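Local coordinates for putative diflavin flavoprotein A 3 (PDB 6H0C), which probably passes electrons from NADH to oxygen, reducing it to water, this chain being its flavodiiron core of a metallo-beta-lactamase-like and a flavodoxin-like domain, at residues W22-F27 and P380-L385; Q254-A259 and K306-I311; F312-L317 and G352-M357; C342-S347 and F367-D372. All coordinates share one frame; numbering follows the deposited sequence.

From the N terminus, residues 22-27 lie in the loop between strands 14-21 and 37-45 of the metallo-beta-lactamase-like domain. Contact 1 joins them to residues 380-385, at the start of the last helix of the flavodoxin-like domain, closing a loop that holds nearly the whole chain and the other three contacts. Contact 2 pairs strand 257-262 with strand 309-313 and closes before contact 3 opens. Contact 3 leads from the end of strand 309-313 to helix 353-364, and contact 4 joins strand 341-348 to strand 368-377. The segments of contacts 3 and 4 alternate along the chain, so the two cross, and the backbone of Phe312 probably hydrogen-bonds to Gly343 and Phe345 between them.

Contact 1 of 4, residues W22-F27 and P380-L385; sequences WDRLKF and PTDQTL
Arg24 and Phe27 make a mixed polar and aromatic contact with Asp382 and its neighbours, where a loop of the metallo-beta-lactamase-like domain meets the first turn of helix 382-404 in the flavodoxin-like domain. The salt bridge is a long one: Arg24 NH2 reaches Asp382 OD2 at 3.3 Å, a weak hydrogen bond but a fairly straight one (166°). OD2 sits at the edge of the guanidinium, while the carboxylate plane is turned 77° against it. Arg24 runs extended from the backbone and bends only at chi3 (52°), which brings one guanidinium face against CD1 of Phe27.

The Phe27 ring in turn lays a face over the helix start, its CD1 3.5 Å from Asp382 N, and CE1 touches Asp382 CB at 3.9 Å. At the backbone end of Phe27, Leu385 CD1 packs against its carbonyl carbon at 3.4 Å. Thr381, the N-cap residue, donates its N-H to Thr384 OG1 (2.8 Å), which fixes this first turn. Pro380 and Leu385 also rest on helix 268-281. A loop of one domain meeting a capped helix N terminus of the other makes this part of the domain interface of the flavodiiron core.

Contact 2 of 4, residues Q254-A259 and K306-I311; sequences QALNVA and KSAGFI
Lys306 NZ is gripped by two groups beside Asn257: water 2, at 2.7 Å from NZ, and Thr288 OG1 on the edge strand 286-291. The same water donates a hydrogen bond to Asn257 OD1 at 2.6 Å, and Asn257 ND2 also bonds to Thr288, so amide, ammonium, water and hydroxyl are tied together. The straight part of the Lys306 chain brings CE beside Asn257 ND2, and the turn at chi4 (-62°) swings NZ to the water and Thr288. On the backbone, water 1 links Asn257 N, weakly, to Lys306 O just ahead of the first direct strand bond.

From there the two segments run parallel. Ala308 N binds Asn257 O at 2.8 Å, Ala259 N binds Gly309 O at 3.0 Å, and Ile311 N binds Ala259 O at 2.8 Å; the last oxygen also has Phe310 CA close by. Ser307 CB sits against Asn257 OD1, while its hydroxyl turns to Gln340.

Side chains alternate. Val258 CG1 meets Ile311 CD1 at 4.0 Å in a layer completed by helices 268-281 and 382-404. Ala259 CB and Phe310 CB touch on the other face, toward helix 297-306. Strand 257-262 lies between 286-291 and 309-313, the 2-1-3 part of the 2-1-3-4-5 parallel sheet of the flavodoxin-like fold.

Contact 3 of 4, residues F312-L317 and G352-M357; sequences FGSPTL and GEAIDM
The loop after the central strand 309-313, whose counterpart in flavodoxins flanks the FMN site, is joined here through Thr316 to Ala354 in the first turn of helix 353-364. Thr316 OG1 accepts the Ala354 N-H at 3.1 Å, with an N-H...O angle of 151°. Gly352, the N-cap residue, has no side chain to offer this turn, and a hydroxyl from across the contact takes up one of its amides instead. With chi1 at -59°, the threonine points OG1 at the helix start, while its methyl lies alongside Glu353: CG2 is 3.6 Å from Glu353 OE2, which comes back beside it because the glutamate chain bends at chi2 (85°).

Packing is tight around the small side chain of Ala354. Its CB sits 3.1 Å from Pro315 O and 3.2 Å from Thr316 OG1, with Ser314 OG farther off at 3.7 Å. Ser314 OG donates to Pro315 O at 2.8 Å, in the carbonyl plane on a lone pair, so the hydroxyl ties its own loop together beside the alanine. Farther along, Ile355 CG1 touches Ser314 O at 4.0 Å.

Ser314 also leans on Leu358 of the same helix and on Ile325 of helix 323-335. On another side, Ile355 packs against Thr373 and Arg375 of strand 368-377, and Asp356 is salt-bridged to that arginine.

Contact 4 of 4, residues C342-S347 and F367-D372; sequences CGVFGS and FSFGFD
Tight pairing at Cys342 gives way, only two residues on, to a water-bridged join at Val344. At the tight end the segments pair as parallel strands at one bridge, Cys342 with Phe369: Cys342 N binds Ser368 O at 2.9 Å and Cys342 O takes Gly370 N at 2.7 Å, so Phe369 is held between the two bonds. The Cys342 side chain touches two phenylalanines by different atoms. Its CB touches Phe367 CB at 3.7 Å, and SG, anti to the backbone N (chi1 176°), reaches the Phe369 ring. This is a sulfur-aromatic contact, with SG 4.6 Å from the ring centroid and 42° off its normal, an oblique approach. Val344 CG2 meets the edge of the same ring.

Beyond Gly370 the second segment swings off. Water 3 spans the gap, accepting from Val344 N at 3.0 Å and donating to Phe371 O at 2.9 Å, where a direct strand bond is missing. The Phe371 ring comes back to the strand, with Val344 O at its edge, in plane, 3.7 Å from CE2, and CZ near Gly343 CA. On the outer side Ser368 is exposed, its CB directed away from the strand.

Strand pairing resumes where Val344 bonds with Ile374. Helix 353-364 lies over Cys342, Val344 and Phe369, completing a beta-alpha-beta crossover, while Phe371 rests on Ile311 of the next strand inward, 309-313.

Contact 1 of 4, residues W22-F27 and P380-L385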
loop_
_atom_site.group_PDB
_atom_site.type_symbol
_atom_site.label_atom_id
_atom_site.label_comp_id
_atom_site.label_asym_id
_atom_site.label_seq_id
_atom_site.Cartn_x
_atom_site.Cartn_y
_atom_site.Cartn_z
ATOM N N TRP A 22 -3.409 17.796 9.199
ATOM C CA TRP A 22 -3.027 18.823 8.237
ATOM C C TRP A 22 -1.520 18.773 7.993
ATOM O O TRP A 22 -1.033 19.214 6.957
ATOM C CB TRP A 22 -3.467 20.213 8.714
ATOM C CG TRP A 22 -4.915 20.509 8.398
ATOM C CD1 TRP A 22 -5.417 21.069 7.244
ATOM C CD2 TRP A 22 -6.045 20.241 9.233
ATOM N NE1 TRP A 22 -6.790 21.169 7.323
ATOM C CE2 TRP A 22 -7.198 20.667 8.532
ATOM C CE3 TRP A 22 -6.195 19.675 10.503
ATOM C CZ2 TRP A 22 -8.477 20.549 9.064
ATOM C CZ3 TRP A 22 -7.469 19.560 11.035
ATOM C CH2 TRP A 22 -8.593 19.997 10.317
ATOM N N ASP A 23 -0.789 18.209 8.948
ATOM C CA ASP A 23 0.658 18.079 8.832
ATOM C C ASP A 23 1.075 16.706 8.322
ATOM O O ASP A 23 0.354 15.715 8.493
ATOM C CB ASP A 23 1.317 18.337 10.180
ATOM C CG ASP A 23 0.865 19.637 10.800
ATOM O OD1 ASP A 23 0.468 19.617 11.984
ATOM O OD2 ASP A 23 0.899 20.676 10.102
ATOM N N ARG A 24 2.245 16.646 7.697
ATOM C CA ARG A 24 2.843 15.363 7.369
ATOM C C ARG A 24 3.291 14.710 8.673
ATOM O O ARG A 24 3.893 15.368 9.529
ATOM C CB ARG A 24 4.014 15.528 6.405
ATOM C CG ARG A 24 4.692 14.224 6.042
ATOM C CD ARG A 24 5.830 14.469 5.076
ATOM N NE ARG A 24 6.727 15.499 5.593
ATOM C CZ ARG A 24 7.872 15.856 5.022
ATOM N NH1 ARG A 24 8.274 15.273 3.897
ATOM N NH2 ARG A 24 8.617 16.800 5.581
ATOM N N LEU A 25 2.976 13.428 8.837
ATOM C CA LEU A 25 3.312 12.734 10.074
ATOM C C LEU A 25 4.440 11.704 9.888
ATOM O O LEU A 25 5.147 11.382 10.845
ATOM C CB LEU A 25 2.059 12.062 10.663
ATOM C CG LEU A 25 0.913 12.996 11.092
ATOM C CD1 LEU A 25 -0.147 12.256 11.908
ATOM C CD2 LEU A 25 1.422 14.209 11.853
ATOM N N LYS A 26 4.611 11.196 8.666
ATOM C CA LYS A 26 5.681 10.240 8.369
ATOM C C LYS A 26 6.555 10.718 7.206
ATOM O O LYS A 26 6.065 11.346 6.273
ATOM C CB LYS A 26 5.124 8.851 8.019
ATOM C CG LYS A 26 3.768 8.463 8.608
ATOM C CD LYS A 26 3.226 7.228 7.859
ATOM C CE LYS A 26 1.855 6.771 8.349
ATOM N NZ LYS A 26 1.937 6.013 9.631
ATOM N N PHE A 27 7.846 10.401 7.256
ATOM C CA PHE A 27 8.716 10.630 6.109
ATOM C C PHE A 27 8.546 9.487 5.123
ATOM O O PHE A 27 9.345 8.548 5.088
ATOM C CB PHE A 27 10.187 10.760 6.528
ATOM C CG PHE A 27 10.467 11.966 7.368
ATOM C CD1 PHE A 27 10.436 13.240 6.811
ATOM C CD2 PHE A 27 10.752 11.835 8.718
ATOM C CE1 PHE A 27 10.690 14.369 7.589
ATOM C CE2 PHE A 27 11.006 12.955 9.501
ATOM C CZ PHE A 27 10.976 14.225 8.936
ATOM N N PRO A 380 14.673 6.808 8.331
ATOM C CA PRO A 380 14.827 7.696 7.177
ATOM C C PRO A 380 14.347 9.100 7.492
ATOM O O PRO A 380 13.407 9.254 8.269
ATOM C CB PRO A 380 13.940 7.050 6.112
ATOM C CG PRO A 380 13.820 5.624 6.535
ATOM C CD PRO A 380 13.834 5.637 8.023
ATOM N N THR A 381 14.987 10.104 6.900
ATOM C CA THR A 381 14.559 11.489 7.058
ATOM C C THR A 381 14.139 12.055 5.717
ATOM O O THR A 381 14.162 11.352 4.707
ATOM C CB THR A 381 15.670 12.376 7.635
ATOM O OG1 THR A 381 16.689 12.564 6.644
ATOM C CG2 THR A 381 16.271 11.738 8.882
ATOM N N ASP A 382 13.769 13.330 5.709
ATOM C CA ASP A 382 13.365 14.001 4.479
ATOM C C ASP A 382 14.442 13.894 3.406
ATOM O O ASP A 382 14.154 13.585 2.251
ATOM C CB ASP A 382 13.054 15.470 4.751
ATOM C CG ASP A 382 12.039 16.035 3.784
ATOM O OD1 ASP A 382 11.735 15.360 2.776
ATOM O OD2 ASP A 382 11.544 17.155 4.036
ATOM N N GLN A 383 15.692 14.139 3.785
ATOM C CA GLN A 383 16.745 14.133 2.792
ATOM C C GLN A 383 17.075 12.701 2.377
ATOM O O GLN A 383 17.484 12.470 1.239
ATOM C CB GLN A 383 17.984 14.855 3.297
ATOM C CG GLN A 383 18.735 15.545 2.166
ATOM C CD GLN A 383 19.988 16.259 2.632
ATOM O OE1 GLN A 383 20.044 16.799 3.743
ATOM N NE2 GLN A 383 21.008 16.267 1.779
ATOM N N THR A 384 16.884 11.745 3.288
ATOM C CA THR A 384 17.014 10.325 2.946
ATOM C C THR A 384 16.182 10.003 1.718
ATOM O O THR A 384 16.682 9.454 0.743
ATOM C CB THR A 384 16.548 9.392 4.077
ATOM O OG1 THR A 384 17.259 9.683 5.281
ATOM C CG2 THR A 384 16.793 7.948 3.694
ATOM N N LEU A 385 14.903 10.359 1.783
ATOM C CA LEU A 385 13.972 10.079 0.700
ATOM C C LEU A 385 14.424 10.732 -0.596
ATOM O O LEU A 385 14.354 10.116 -1.654
ATOM C CB LEU A 385 12.564 10.557 1.056
ATOM C CG LEU A 385 11.903 9.931 2.284
ATOM C CD1 LEU A 385 10.509 10.513 2.491
ATOM C CD2 LEU A 385 11.842 8.436 2.120
#

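Contact 2 of 4, residues Q254-A259 and K306-I311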
loop_
_atom_site.group_PDB
_atom_site.type_symbol
_atom_site.label_atom_id
_atom_site.label_comp_id
_atom_site.label_asym_id
_atom_site.label_seq_id
_atom_site.Cartn_x
_atom_site.Cartn_y
_atom_site.Cartn_z
ATOM N N GLN A 254 6.055 1.572 -21.234
ATOM C CA GLN A 254 7.400 2.136 -21.260
ATOM C C GLN A 254 8.438 1.099 -21.707
ATOM O O GLN A 254 8.304 -0.095 -21.432
ATOM C CB GLN A 254 7.731 2.717 -19.894
ATOM C CG GLN A 254 6.712 3.770 -19.516
ATOM C CD GLN A 254 7.014 4.478 -18.229
ATOM O OE1 GLN A 254 7.349 5.660 -18.232
ATOM N NE2 GLN A 254 6.873 3.774 -17.111
ATOM N N ALA A 255 9.457 1.565 -22.422
ATOM C CA ALA A 255 10.402 0.672 -23.093
ATOM C C ALA A 255 11.254 -0.115 -22.112
ATOM O O ALA A 255 11.602 -1.271 -22.362
ATOM C CB ALA A 255 11.297 1.466 -24.031
ATOM N N LEU A 256 11.599 0.521 -20.999
ATOM C CA LEU A 256 12.488 -0.097 -20.035
ATOM C C LEU A 256 11.753 -0.388 -18.733
ATOM O O LEU A 256 10.803 0.312 -18.370
ATOM C CB LEU A 256 13.699 0.800 -19.797
ATOM C CG LEU A 256 14.634 0.911 -21.011
ATOM C CD1 LEU A 256 15.762 1.902 -20.755
ATOM C CD2 LEU A 256 15.215 -0.458 -21.416
ATOM N N ASN A 257 12.191 -1.436 -18.044
ATOM C CA ASN A 257 11.569 -1.843 -16.793
ATOM C C ASN A 257 12.612 -2.256 -15.755
ATOM O O ASN A 257 13.629 -2.877 -16.089
ATOM C CB ASN A 257 10.588 -2.989 -17.038
ATOM C CG ASN A 257 10.063 -3.595 -15.751
ATOM O OD1 ASN A 257 10.781 -4.326 -15.069
ATOM N ND2 ASN A 257 8.801 -3.309 -15.418
ATOM N N VAL A 258 12.359 -1.911 -14.496
ATOM C CA VAL A 258 13.239 -2.316 -13.409
ATOM C C VAL A 258 12.493 -3.224 -12.451
ATOM O O VAL A 258 11.392 -2.892 -12.020
ATOM C CB VAL A 258 13.790 -1.108 -12.618
ATOM C CG1 VAL A 258 14.530 -1.584 -11.361
ATOM C CG2 VAL A 258 14.690 -0.248 -13.501
ATOM N N ALA A 259 13.093 -4.369 -12.131
ATOM C CA ALA A 259 12.572 -5.258 -11.094
ATOM C C ALA A 259 13.118 -4.801 -9.746
ATOM O O ALA A 259 14.327 -4.804 -9.521
ATOM C CB ALA A 259 12.955 -6.696 -11.372
ATOM N N LYS A 306 11.799 -9.846 -17.821
ATOM C CA LYS A 306 11.452 -8.687 -18.644
ATOM C C LYS A 306 12.169 -7.386 -18.235
ATOM O O LYS A 306 11.983 -6.349 -18.872
ATOM C CB LYS A 306 9.927 -8.479 -18.648
ATOM C CG LYS A 306 9.360 -7.648 -17.510
ATOM C CD LYS A 306 7.824 -7.588 -17.590
ATOM C CE LYS A 306 7.219 -6.588 -16.589
ATOM N NZ LYS A 306 7.491 -6.940 -15.159
ATOM N N SER A 307 13.009 -7.434 -17.202
ATOM C CA SER A 307 13.633 -6.205 -16.707
ATOM C C SER A 307 14.972 -5.902 -17.372
ATOM O O SER A 307 15.666 -6.805 -17.843
ATOM C CB SER A 307 13.830 -6.263 -15.187
ATOM O OG SER A 307 14.726 -7.305 -14.820
ATOM N N ALA A 308 15.320 -4.619 -17.396
ATOM C CA ALA A 308 16.605 -4.163 -17.908
ATOM C C ALA A 308 17.585 -4.001 -16.754
ATOM O O ALA A 308 18.804 -3.981 -16.945
ATOM C CB ALA A 308 16.445 -2.845 -18.669
ATOM N N GLY A 309 17.035 -3.863 -15.554
ATOM C CA GLY A 309 17.832 -3.787 -14.345
ATOM C C GLY A 309 17.026 -4.348 -13.191
ATOM O O GLY A 309 15.806 -4.477 -13.298
ATOM N N PHE A 310 17.704 -4.704 -12.105
ATOM C CA PHE A 310 17.035 -5.115 -10.874
ATOM C C PHE A 310 17.727 -4.482 -9.674
ATOM O O PHE A 310 18.921 -4.171 -9.721
ATOM C CB PHE A 310 17.012 -6.645 -10.730
ATOM C CG PHE A 310 18.386 -7.284 -10.658
ATOM C CD1 PHE A 310 19.023 -7.453 -9.446
ATOM C CD2 PHE A 310 19.028 -7.722 -11.809
ATOM C CE1 PHE A 310 20.276 -8.035 -9.381
ATOM C CE2 PHE A 310 20.279 -8.309 -11.746
ATOM C CZ PHE A 310 20.905 -8.464 -10.534
ATOM N N ILE A 311 16.969 -4.301 -8.600
ATOM C CA ILE A 311 17.453 -3.667 -7.379
ATOM C C ILE A 311 16.976 -4.461 -6.170
ATOM O O ILE A 311 15.797 -4.794 -6.086
ATOM C CB ILE A 311 16.945 -2.221 -7.271
ATOM C CG1 ILE A 311 17.361 -1.407 -8.509
ATOM C CG2 ILE A 311 17.430 -1.574 -5.983
ATOM C CD1 ILE A 311 16.855 0.039 -8.518
HETATM O O HOH W 1 13.002 -3.672 -19.648
HETATM O O HOH W 2 9.981 -6.684 -14.205
#

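Contact 3 of 4, residues F312-L317 and G352-M357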
loop_
_atom_site.group_PDB
_atom_site.type_symbol
_atom_site.label_atom_id
_atom_site.label_comp_id
_atom_site.label_asym_id
_atom_site.label_seq_id
_atom_site.Cartn_x
_atom_site.Cartn_y
_atom_site.Cartn_z
ATOM N N PHE A 312 17.882 -4.775 -5.247
ATOM C CA PHE A 312 17.525 -5.469 -4.002
ATOM C C PHE A 312 17.567 -4.520 -2.806
ATOM O O PHE A 312 18.526 -3.751 -2.646
ATOM C CB PHE A 312 18.465 -6.652 -3.733
ATOM C CG PHE A 312 18.003 -7.973 -4.327
ATOM C CD1 PHE A 312 17.727 -9.062 -3.503
ATOM C CD2 PHE A 312 17.878 -8.140 -5.701
ATOM C CE1 PHE A 312 17.328 -10.285 -4.037
ATOM C CE2 PHE A 312 17.476 -9.362 -6.240
ATOM C CZ PHE A 312 17.197 -10.432 -5.406
ATOM N N GLY A 313 16.529 -4.582 -1.971
ATOM C CA GLY A 313 16.469 -3.813 -0.740
ATOM C C GLY A 313 16.246 -4.760 0.426
ATOM O O GLY A 313 15.316 -5.571 0.408
ATOM N N SER A 314 17.089 -4.671 1.449
ATOM C CA SER A 314 17.000 -5.635 2.543
ATOM C C SER A 314 17.389 -5.037 3.888
ATOM O O SER A 314 18.360 -4.291 3.982
ATOM C CB SER A 314 17.888 -6.859 2.244
ATOM O OG SER A 314 17.870 -7.795 3.306
ATOM N N PRO A 315 16.626 -5.372 4.940
ATOM C CA PRO A 315 17.086 -5.121 6.306
ATOM C C PRO A 315 18.083 -6.201 6.721
ATOM O O PRO A 315 18.345 -7.137 5.954
ATOM C CB PRO A 315 15.804 -5.215 7.126
ATOM C CG PRO A 315 15.006 -6.267 6.393
ATOM C CD PRO A 315 15.313 -6.047 4.916
ATOM N N THR A 316 18.626 -6.080 7.926
ATOM C CA THR A 316 19.489 -7.119 8.466
ATOM C C THR A 316 18.886 -7.658 9.758
ATOM O O THR A 316 18.581 -6.896 10.682
ATOM C CB THR A 316 20.904 -6.597 8.719
ATOM O OG1 THR A 316 21.454 -6.122 7.483
ATOM C CG2 THR A 316 21.791 -7.712 9.281
ATOM N N LEU A 317 18.687 -8.970 9.805
ATOM C CA LEU A 317 18.027 -9.602 10.939
ATOM C C LEU A 317 18.936 -10.677 11.511
ATOM O O LEU A 317 19.139 -11.722 10.892
ATOM C CB LEU A 317 16.674 -10.195 10.528
ATOM C CG LEU A 317 15.688 -9.226 9.860
ATOM C CD1 LEU A 317 14.410 -9.942 9.434
ATOM C CD2 LEU A 317 15.364 -8.035 10.758
ATOM N N GLY A 352 24.763 -3.937 9.277
ATOM C CA GLY A 352 24.179 -3.939 7.946
ATOM C C GLY A 352 24.759 -5.002 7.029
ATOM O O GLY A 352 25.018 -4.752 5.851
ATOM N N GLU A 353 24.952 -6.199 7.572
ATOM C CA GLU A 353 25.608 -7.285 6.849
ATOM C C GLU A 353 24.814 -7.780 5.643
ATOM O O GLU A 353 25.399 -8.264 4.682
ATOM C CB GLU A 353 25.878 -8.455 7.792
ATOM C CG GLU A 353 26.965 -8.181 8.833
ATOM C CD GLU A 353 26.451 -7.476 10.085
ATOM O OE1 GLU A 353 27.268 -7.222 11.001
ATOM O OE2 GLU A 353 25.235 -7.183 10.157
ATOM N N ALA A 354 23.490 -7.666 5.686
ATOM C CA ALA A 354 22.666 -8.086 4.550
ATOM C C ALA A 354 23.022 -7.289 3.287
ATOM O O ALA A 354 23.095 -7.840 2.185
ATOM C CB ALA A 354 21.185 -7.943 4.882
ATOM N N ILE A 355 23.264 -5.994 3.461
ATOM C CA ILE A 355 23.613 -5.115 2.347
ATOM C C ILE A 355 24.991 -5.470 1.782
ATOM O O ILE A 355 25.174 -5.556 0.558
ATOM C CB ILE A 355 23.579 -3.640 2.785
ATOM C CG1 ILE A 355 22.157 -3.262 3.208
ATOM C CG2 ILE A 355 24.077 -2.734 1.667
ATOM C CD1 ILE A 355 22.040 -1.900 3.849
ATOM N N ASP A 356 25.956 -5.689 2.673
ATOM C CA ASP A 356 27.288 -6.114 2.252
ATOM C C ASP A 356 27.210 -7.445 1.491
ATOM O O ASP A 356 27.818 -7.598 0.426
ATOM C CB ASP A 356 28.227 -6.244 3.455
ATOM C CG ASP A 356 28.415 -4.930 4.207
ATOM O OD1 ASP A 356 28.244 -3.845 3.600
ATOM O OD2 ASP A 356 28.741 -4.990 5.413
ATOM N N MET A 357 26.449 -8.397 2.031
ATOM C CA MET A 357 26.310 -9.710 1.408
ATOM C C MET A 357 25.794 -9.576 -0.029
ATOM O O MET A 357 26.382 -10.114 -0.970
ATOM C CB MET A 357 25.376 -10.597 2.238
ATOM C CG MET A 357 25.248 -12.033 1.738
ATOM S SD MET A 357 24.025 -12.242 0.421
ATOM C CE MET A 357 22.491 -11.850 1.276
#

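Contact 4 of 4, residues C342-S347 and F367-D372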
loop_
_atom_site.group_PDB
_atom_site.type_symbol
_atom_site.label_atom_id
_atom_site.label_comp_id
_atom_site.label_asym_id
_atom_site.label_seq_id
_atom_site.Cartn_x
_atom_site.Cartn_y
_atom_site.Cartn_z
ATOM N N CYS A 342 22.460 -3.444 -11.924
ATOM C CA CYS A 342 22.175 -3.889 -10.561
ATOM C C CYS A 342 22.198 -2.733 -9.558
ATOM O O CYS A 342 22.860 -1.723 -9.784
ATOM C CB CYS A 342 23.187 -4.961 -10.146
ATOM S SG CYS A 342 23.018 -5.502 -8.440
ATOM N N GLY A 343 21.476 -2.888 -8.452
ATOM C CA GLY A 343 21.491 -1.910 -7.375
ATOM C C GLY A 343 21.163 -2.545 -6.035
ATOM O O GLY A 343 20.381 -3.496 -5.970
ATOM N N VAL A 344 21.756 -2.026 -4.962
ATOM C CA VAL A 344 21.519 -2.549 -3.615
ATOM C C VAL A 344 21.264 -1.428 -2.601
ATOM O O VAL A 344 21.987 -0.427 -2.575
ATOM C CB VAL A 344 22.715 -3.400 -3.131
ATOM C CG1 VAL A 344 22.459 -3.941 -1.732
ATOM C CG2 VAL A 344 22.987 -4.538 -4.110
ATOM N N PHE A 345 20.239 -1.593 -1.765
ATOM C CA PHE A 345 19.973 -0.632 -0.687
ATOM C C PHE A 345 19.415 -1.300 0.558
ATOM O O PHE A 345 19.004 -2.463 0.527
ATOM C CB PHE A 345 18.999 0.452 -1.144
ATOM C CG PHE A 345 17.604 -0.050 -1.404
ATOM C CD1 PHE A 345 16.604 0.116 -0.455
ATOM C CD2 PHE A 345 17.288 -0.680 -2.606
ATOM C CE1 PHE A 345 15.305 -0.340 -0.702
ATOM C CE2 PHE A 345 15.991 -1.140 -2.859
ATOM C CZ PHE A 345 15.006 -0.973 -1.906
ATOM N N GLY A 346 19.390 -0.555 1.655
ATOM C CA GLY A 346 18.803 -1.060 2.878
ATOM C C GLY A 346 18.960 -0.136 4.070
ATOM O O GLY A 346 19.734 0.820 4.034
ATOM N N SER A 347 18.202 -0.424 5.123
ATOM C CA SER A 347 18.379 0.228 6.415
ATOM C C SER A 347 18.895 -0.800 7.406
ATOM O O SER A 347 18.771 -2.013 7.192
ATOM C CB SER A 347 17.074 0.819 6.933
ATOM O OG SER A 347 16.193 -0.220 7.316
ATOM N N PHE A 367 27.859 -8.294 -12.191
ATOM C CA PHE A 367 26.937 -7.212 -12.522
ATOM C C PHE A 367 27.584 -5.854 -12.335
ATOM O O PHE A 367 28.446 -5.674 -11.475
ATOM C CB PHE A 367 25.668 -7.297 -11.676
ATOM C CG PHE A 367 24.878 -8.542 -11.914
ATOM C CD1 PHE A 367 23.965 -8.607 -12.949
ATOM C CD2 PHE A 367 25.059 -9.654 -11.114
ATOM C CE1 PHE A 367 23.244 -9.756 -13.173
ATOM C CE2 PHE A 367 24.340 -10.804 -11.335
ATOM C CZ PHE A 367 23.434 -10.856 -12.367
ATOM N N SER A 368 27.172 -4.899 -13.159
ATOM C CA SER A 368 27.559 -3.508 -12.963
ATOM C C SER A 368 26.482 -2.812 -12.145
ATOM O O SER A 368 25.303 -3.180 -12.204
ATOM C CB SER A 368 27.763 -2.803 -14.298
ATOM O OG SER A 368 28.723 -3.487 -15.082
ATOM N N PHE A 369 26.883 -1.813 -11.375
ATOM C CA PHE A 369 25.946 -1.170 -10.476
ATOM C C PHE A 369 25.415 0.150 -11.042
ATOM O O PHE A 369 26.149 0.899 -11.678
ATOM C CB PHE A 369 26.612 -0.979 -9.118
ATOM C CG PHE A 369 26.880 -2.278 -8.399
ATOM C CD1 PHE A 369 25.968 -2.778 -7.472
ATOM C CD2 PHE A 369 28.025 -3.013 -8.661
ATOM C CE1 PHE A 369 26.202 -3.981 -6.809
ATOM C CE2 PHE A 369 28.262 -4.213 -8.000
ATOM C CZ PHE A 369 27.349 -4.697 -7.076
ATOM N N GLY A 370 24.128 0.416 -10.825
ATOM C CA GLY A 370 23.471 1.588 -11.388
ATOM C C GLY A 370 23.460 2.804 -10.477
ATOM O O GLY A 370 23.190 3.917 -10.917
ATOM N N PHE A 371 23.718 2.578 -9.196
ATOM C CA PHE A 371 24.022 3.655 -8.264
ATOM C C PHE A 371 24.879 3.071 -7.164
ATOM O O PHE A 371 24.956 1.849 -7.014
ATOM C CB PHE A 371 22.751 4.318 -7.693
ATOM C CG PHE A 371 21.746 3.352 -7.100
ATOM C CD1 PHE A 371 20.487 3.222 -7.659
ATOM C CD2 PHE A 371 22.050 2.603 -5.968
ATOM C CE1 PHE A 371 19.556 2.351 -7.111
ATOM C CE2 PHE A 371 21.126 1.728 -5.419
ATOM C CZ PHE A 371 19.876 1.603 -5.991
ATOM N N ASP A 372 25.540 3.934 -6.405
ATOM C CA ASP A 372 26.337 3.467 -5.283
ATOM C C ASP A 372 25.417 2.862 -4.224
ATOM O O ASP A 372 24.368 3.428 -3.915
ATOM C CB ASP A 372 27.168 4.610 -4.699
ATOM C CG ASP A 372 28.209 5.129 -5.675
ATOM O OD1 ASP A 372 28.800 4.302 -6.399
ATOM O OD2 ASP A 372 28.433 6.361 -5.721
HETATM O O HOH W 3 24.239 -0.545 -5.575
#